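Local coordinates for glycerol uptake operon antiterminator regulatory protein (Listeria monocytogenes str. 4b, PDB 3KTS) that probably acts as a glycerol-3-phosphate-responsive antiterminator that controls expression of the glycerol uptake operon, built on a TIM-barrel fold, at residues H17-M22 / K44-Y49; P135-E140 / S162-Q167. All coordinates share one frame; numbering follows the deposited sequence.

Contact 1 (H17-M22 / K44-Y49)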
loop_
_atom_site.group_PDB
_atom_site.type_symbol
_atom_site.label_atom_id
_atom_site.label_comp_id
_atom_site.label_asym_id
_atom_site.label_seq_id
_atom_site.Cartn_x
_atom_site.Cartn_y
_atom_site.Cartn_z
ATOM N N HIS A 17 -8.224 7.352 -5.763
ATOM C CA HIS A 17 -7.862 7.565 -7.168
ATOM C C HIS A 17 -7.850 9.052 -7.502
ATOM O O HIS A 17 -7.118 9.498 -8.393
ATOM C CB HIS A 17 -8.870 6.885 -8.095
ATOM C CG HIS A 17 -8.771 5.394 -8.121
ATOM N ND1 HIS A 17 -7.842 4.721 -8.884
ATOM C CD2 HIS A 17 -9.499 4.443 -7.491
ATOM C CE1 HIS A 17 -7.999 3.420 -8.721
ATOM N NE2 HIS A 17 -8.993 3.224 -7.874
ATOM N N ASN A 18 -8.681 9.804 -6.782
ATOM C CA ASN A 18 -8.957 11.206 -7.076
ATOM C C ASN A 18 -8.448 12.149 -6.003
ATOM O O ASN A 18 -7.999 11.727 -4.935
ATOM C CB ASN A 18 -10.468 11.419 -7.219
ATOM C CG ASN A 18 -11.051 10.688 -8.403
ATOM O OD1 ASN A 18 -11.003 11.175 -9.532
ATOM N ND2 ASN A 18 -11.619 9.513 -8.154
ATOM N N GLN A 19 -8.529 13.439 -6.304
ATOM C CA GLN A 19 -8.403 14.477 -5.299
ATOM C C GLN A 19 -9.710 14.501 -4.495
ATOM O O GLN A 19 -9.694 14.699 -3.278
ATOM C CB GLN A 19 -8.157 15.826 -5.973
ATOM C CG GLN A 19 -6.980 16.613 -5.415
ATOM C CD GLN A 19 -7.371 17.682 -4.398
ATOM O OE1 GLN A 19 -6.972 18.841 -4.526
ATOM N NE2 GLN A 19 -8.133 17.296 -3.380
ATOM N N LYS A 20 -10.829 14.274 -5.191
ATOM C CA LYS A 20 -12.166 14.213 -4.584
ATOM C C LYS A 20 -12.382 12.978 -3.709
ATOM O O LYS A 20 -13.197 13.007 -2.788
ATOM C CB LYS A 20 -13.251 14.265 -5.661
ATOM C CG LYS A 20 -13.542 15.656 -6.199
ATOM C CD LYS A 20 -14.648 15.613 -7.236
ATOM C CE LYS A 20 -14.852 16.968 -7.880
ATOM N NZ LYS A 20 -15.798 16.878 -9.025
ATOM N N ASP A 21 -11.658 11.900 -4.008
ATOM C CA ASP A 21 -11.709 10.674 -3.213
ATOM C C ASP A 21 -11.058 10.850 -1.849
ATOM O O ASP A 21 -11.459 10.202 -0.881
ATOM C CB ASP A 21 -11.041 9.517 -3.959
ATOM C CG ASP A 21 -11.966 8.847 -4.955
ATOM O OD1 ASP A 21 -13.180 9.150 -4.944
ATOM O OD2 ASP A 21 -11.479 8.010 -5.748
ATOM N N MET A 22 -10.057 11.723 -1.775
ATOM C CA MET A 22 -9.385 11.990 -0.507
ATOM C C MET A 22 -10.220 12.905 0.399
ATOM O O MET A 22 -10.066 12.879 1.622
ATOM C CB MET A 22 -7.960 12.522 -0.718
ATOM C CG MET A 22 -7.783 14.023 -0.557
ATOM S SD MET A 22 -6.082 14.440 -0.184
ATOM C CE MET A 22 -5.343 14.189 -1.799
ATOM N N LYS A 44 3.198 17.578 -3.198
ATOM C CA LYS A 44 3.586 18.028 -1.853
ATOM C C LYS A 44 2.401 18.581 -1.062
ATOM O O LYS A 44 2.260 18.299 0.131
ATOM C CB LYS A 44 4.721 19.061 -1.944
ATOM C CG LYS A 44 5.057 19.818 -0.658
ATOM C CD LYS A 44 6.405 20.539 -0.788
ATOM C CE LYS A 44 6.293 22.054 -0.558
ATOM N NZ LYS A 44 5.923 22.447 0.834
ATOM N N ALA A 45 1.549 19.346 -1.743
ATOM C CA ALA A 45 0.345 19.920 -1.149
ATOM C C ALA A 45 -0.639 18.839 -0.708
ATOM O O ALA A 45 -1.116 18.867 0.426
ATOM C CB ALA A 45 -0.319 20.882 -2.126
ATOM N N LEU A 46 -0.909 17.884 -1.601
ATOM C CA LEU A 46 -1.853 16.787 -1.350
ATOM C C LEU A 46 -1.463 15.882 -0.186
ATOM O O LEU A 46 -2.333 15.341 0.493
ATOM C CB LEU A 46 -2.027 15.927 -2.598
ATOM C CG LEU A 46 -2.679 16.541 -3.831
ATOM C CD1 LEU A 46 -2.929 15.480 -4.896
ATOM C CD2 LEU A 46 -3.954 17.263 -3.459
ATOM N N VAL A 47 -0.161 15.708 0.029
ATOM C CA VAL A 47 0.332 14.926 1.160
ATOM C C VAL A 47 0.194 15.727 2.461
ATOM O O VAL A 47 -0.292 15.205 3.474
ATOM C CB VAL A 47 1.791 14.431 0.929
ATOM C CG1 VAL A 47 2.339 13.701 2.161
ATOM C CG2 VAL A 47 1.853 13.518 -0.292
ATOM N N LYS A 48 0.593 16.998 2.423
ATOM C CA LYS A 48 0.520 17.857 3.607
ATOM C C LYS A 48 -0.916 18.181 3.999
ATOM O O LYS A 48 -1.207 18.315 5.187
ATOM C CB LYS A 48 1.352 19.133 3.436
ATOM C CG LYS A 48 2.862 18.889 3.322
ATOM C CD LYS A 48 3.420 18.115 4.515
ATOM C CE LYS A 48 4.611 17.251 4.120
ATOM N NZ LYS A 48 5.839 18.050 3.861
ATOM N N TYR A 49 -1.807 18.271 3.009
ATOM C CA TYR A 49 -3.232 18.499 3.268
ATOM C C TYR A 49 -3.915 17.272 3.863
ATOM O O TYR A 49 -4.864 17.400 4.635
ATOM C CB TYR A 49 -3.974 18.956 2.008
ATOM C CG TYR A 49 -5.383 19.436 2.283
ATOM C CD1 TYR A 49 -5.614 20.667 2.898
ATOM C CD2 TYR A 49 -6.487 18.652 1.942
ATOM C CE1 TYR A 49 -6.908 21.106 3.163
ATOM C CE2 TYR A 49 -7.782 19.086 2.200
ATOM C CZ TYR A 49 -7.984 20.311 2.809
ATOM O OH TYR A 49 -9.263 20.739 3.065
#
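L46 reaches from helix 43-52 to M22 of helix 20-25 and to Q19, just ahead of M22 in the chain, on the outside of the TIM barrel. Its CB lies 3.8 Å from the terminal methyl CE of M22. CG and CD1 stay close to the same methyl, each at 4.1 Å. At the tip the branches divide their work: CD2 still meets M22 CE at 3.8 Å, but it also sits over the flat face of the Q19 amide, 3.6 Å from Q19 CD. A branched, apolar leucine can thus serve two partners at once. Its first torsion (chi1 -66°) sets CG anti to the carbonyl carbon, which aims the fork at the other segment. M22 comes in at about a right angle to it, its chain bent at the final torsion (chi3 74°) so that CE rather than the sulfur leads. Methionine suits this place because it is long and flexible, and its side chain also packs on M35 of strand 32-39. Just beside the contact, N18 ND2 bonds D21 OD2 at 2.8 Å, arriving from above the carboxylate plane, while D21 OD1 makes a salt bridge to K181. The contact itself is van der Waals: the M22 methyl packs against the leucine on the buried side, and Q19, whose polar end suits an exposed position, lays its amide face, not a polar bond, against L46 CD2.

Contact 2 (P135-E140 / S162-Q167)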
loop_
_atom_site.group_PDB
_atom_site.type_symbol
_atom_site.label_atom_id
_atom_site.label_comp_id
_atom_site.label_asym_id
_atom_site.label_seq_id
_atom_site.Cartn_x
_atom_site.Cartn_y
_atom_site.Cartn_z
ATOM N N PRO A 135 -4.670 -9.759 -6.854
ATOM C CA PRO A 135 -5.904 -9.261 -6.257
ATOM C C PRO A 135 -6.096 -9.772 -4.839
ATOM O O PRO A 135 -5.429 -10.723 -4.425
ATOM C CB PRO A 135 -6.986 -9.838 -7.166
ATOM C CG PRO A 135 -6.412 -11.101 -7.649
ATOM C CD PRO A 135 -4.941 -10.838 -7.822
ATOM N N GLY A 136 -7.003 -9.127 -4.113
ATOM C CA GLY A 136 -7.281 -9.470 -2.726
ATOM C C GLY A 136 -8.407 -10.469 -2.567
ATOM O O GLY A 136 -8.911 -10.667 -1.458
ATOM N N ILE A 137 -8.807 -11.099 -3.671
ATOM C CA ILE A 137 -9.870 -12.104 -3.629
ATOM C C ILE A 137 -9.387 -13.539 -3.834
ATOM O O ILE A 137 -10.184 -14.419 -4.159
ATOM C CB ILE A 137 -11.042 -11.780 -4.587
ATOM C CG1 ILE A 137 -10.537 -11.530 -6.013
ATOM C CG2 ILE A 137 -11.853 -10.602 -4.047
ATOM C CD1 ILE A 137 -11.640 -11.456 -7.055
ATOM N N ILE A 138 -8.088 -13.773 -3.643
ATOM C CA ILE A 138 -7.567 -15.140 -3.587
ATOM C C ILE A 138 -6.988 -15.412 -2.205
ATOM O O ILE A 138 -5.780 -15.243 -1.993
ATOM C CB ILE A 138 -6.477 -15.444 -4.631
ATOM C CG1 ILE A 138 -6.700 -14.686 -5.940
ATOM C CG2 ILE A 138 -6.443 -16.937 -4.875
ATOM C CD1 ILE A 138 -5.468 -14.650 -6.831
ATOM N N PRO A 139 -7.848 -15.844 -1.264
ATOM C CA PRO A 139 -7.464 -16.001 0.136
ATOM C C PRO A 139 -6.421 -17.091 0.350
ATOM O O PRO A 139 -5.587 -16.965 1.240
ATOM C CB PRO A 139 -8.783 -16.376 0.825
ATOM C CG PRO A 139 -9.849 -15.973 -0.133
ATOM C CD PRO A 139 -9.255 -16.218 -1.472
ATOM N N GLU A 140 -6.450 -18.135 -0.474
ATOM C CA GLU A 140 -5.504 -19.238 -0.327
ATOM C C GLU A 140 -4.087 -18.886 -0.773
ATOM O O GLU A 140 -3.126 -19.462 -0.263
ATOM C CB GLU A 140 -6.023 -20.497 -1.017
ATOM C CG GLU A 140 -7.020 -21.270 -0.153
ATOM C CD GLU A 140 -8.159 -21.887 -0.949
ATOM O OE1 GLU A 140 -8.303 -23.129 -0.919
ATOM O OE2 GLU A 140 -8.916 -21.130 -1.599
ATOM N N SER A 162 -17.806 -7.512 2.387
ATOM C CA SER A 162 -17.227 -7.699 3.716
ATOM C C SER A 162 -16.837 -9.151 3.956
ATOM O O SER A 162 -15.963 -9.428 4.778
ATOM C CB SER A 162 -18.195 -7.234 4.806
ATOM O OG SER A 162 -17.922 -5.901 5.203
ATOM N N GLU A 163 -17.503 -10.065 3.249
ATOM C CA GLU A 163 -17.155 -11.486 3.253
ATOM C C GLU A 163 -15.714 -11.662 2.794
ATOM O O GLU A 163 -14.924 -12.351 3.443
ATOM C CB GLU A 163 -18.081 -12.280 2.321
ATOM C CG GLU A 163 -19.499 -12.500 2.846
ATOM C CD GLU A 163 -20.482 -11.412 2.432
ATOM O OE1 GLU A 163 -20.217 -10.217 2.686
ATOM O OE2 GLU A 163 -21.537 -11.761 1.860
ATOM N N GLN A 164 -15.392 -11.005 1.682
ATOM C CA GLN A 164 -14.081 -11.061 1.060
ATOM C C GLN A 164 -12.988 -10.444 1.932
ATOM O O GLN A 164 -11.874 -10.980 1.991
ATOM C CB GLN A 164 -14.127 -10.376 -0.301
ATOM C CG GLN A 164 -14.895 -11.153 -1.356
ATOM C CD GLN A 164 -15.208 -10.315 -2.575
ATOM O OE1 GLN A 164 -15.386 -9.101 -2.478
ATOM N NE2 GLN A 164 -15.281 -10.962 -3.736
ATOM N N VAL A 165 -13.314 -9.337 2.605
ATOM C CA VAL A 165 -12.396 -8.698 3.554
ATOM C C VAL A 165 -12.058 -9.670 4.673
ATOM O O VAL A 165 -10.888 -9.896 4.970
ATOM C CB VAL A 165 -12.980 -7.399 4.165
ATOM C CG1 VAL A 165 -12.080 -6.868 5.272
ATOM C CG2 VAL A 165 -13.154 -6.330 3.109
ATOM N N ASN A 166 -13.095 -10.259 5.258
ATOM C CA ASN A 166 -12.954 -11.222 6.339
ATOM C C ASN A 166 -12.164 -12.465 5.970
ATOM O O ASN A 166 -11.294 -12.880 6.728
ATOM C CB ASN A 166 -14.329 -11.632 6.830
ATOM C CG ASN A 166 -15.010 -10.543 7.612
ATOM O OD1 ASN A 166 -14.363 -9.605 8.091
ATOM N ND2 ASN A 166 -16.323 -10.666 7.768
ATOM N N GLN A 167 -12.476 -13.040 4.806
ATOM C CA GLN A 167 -11.828 -14.250 4.291
ATOM C C GLN A 167 -10.327 -14.075 4.107
ATOM O O GLN A 167 -9.544 -14.960 4.461
ATOM C CB GLN A 167 -12.449 -14.664 2.953
ATOM C CG GLN A 167 -13.742 -15.458 3.064
ATOM C CD GLN A 167 -14.456 -15.613 1.729
ATOM O OE1 GLN A 167 -15.112 -16.624 1.483
ATOM N NE2 GLN A 167 -14.334 -14.608 0.862
#
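Q164 OE1 accepts two backbone N-H groups, those of E160 and T161, and so ties the side chain back to the loop leading into its own helix while the rest of the amide turns to I137. This is the outer layer of a TIM barrel: residues 135-138 leave strand 130-134 and enter helix 139-149, and helix 162-169 follows the next strand, 153-156. Glutamine fits the third position of helix 162-169, since its amide oxygen can reach back to the N-H groups just ahead of the helix. With CG anti to the carbonyl carbon (chi1 -71°) and the chain extended beyond it, the amide stands out beside I137, the two side chains pointing the same way. The beta-branch of I137 sets methyl CG2 over the flat face of that amide, 3.7 Å from Q164 CD and 3.5 Å from Q164 NE2; this is van der Waals packing. Beneath it, buried G136 exchanges backbone hydrogen bonds with G157, close to the end of strand 153-156. I138 occupies the N-cap position, and P139 then opens the helix, where a proline is well tolerated because the nitrogens of the first turn have no acceptor within the helix, so its missing N-H costs little. The proline ring leans on Q167, with P139 CG 4.2 Å from Q167 CB. The carbonyl oxygen of Q167 accepts a hydrogen bond from S171 OG, and P139 CB rests 4.0 Å from that same Q167 O.

The two contacts sit in different parts of the helical layer around the same barrel, their centres 28 Å apart and their nearest atoms about 13 Å apart, and each centre is 16 Å from the centre of the chain. Strand 173-178 connects their neighbourhoods, pairing with strand 12-16 before contact 1 and with strand 153-156 before helix 162-169 of contact 2. Beyond it, S179 hydrogen-bonds to H17, and K181 follows it, whereas H187, apparently from the histidine tag, touches S162, V165 and N166. Residues 17-22 and 135-140 both follow the C-terminal ends of strands, the end where TIM barrels generally bind their ligands, although both contacts lie outward from the barrel axis.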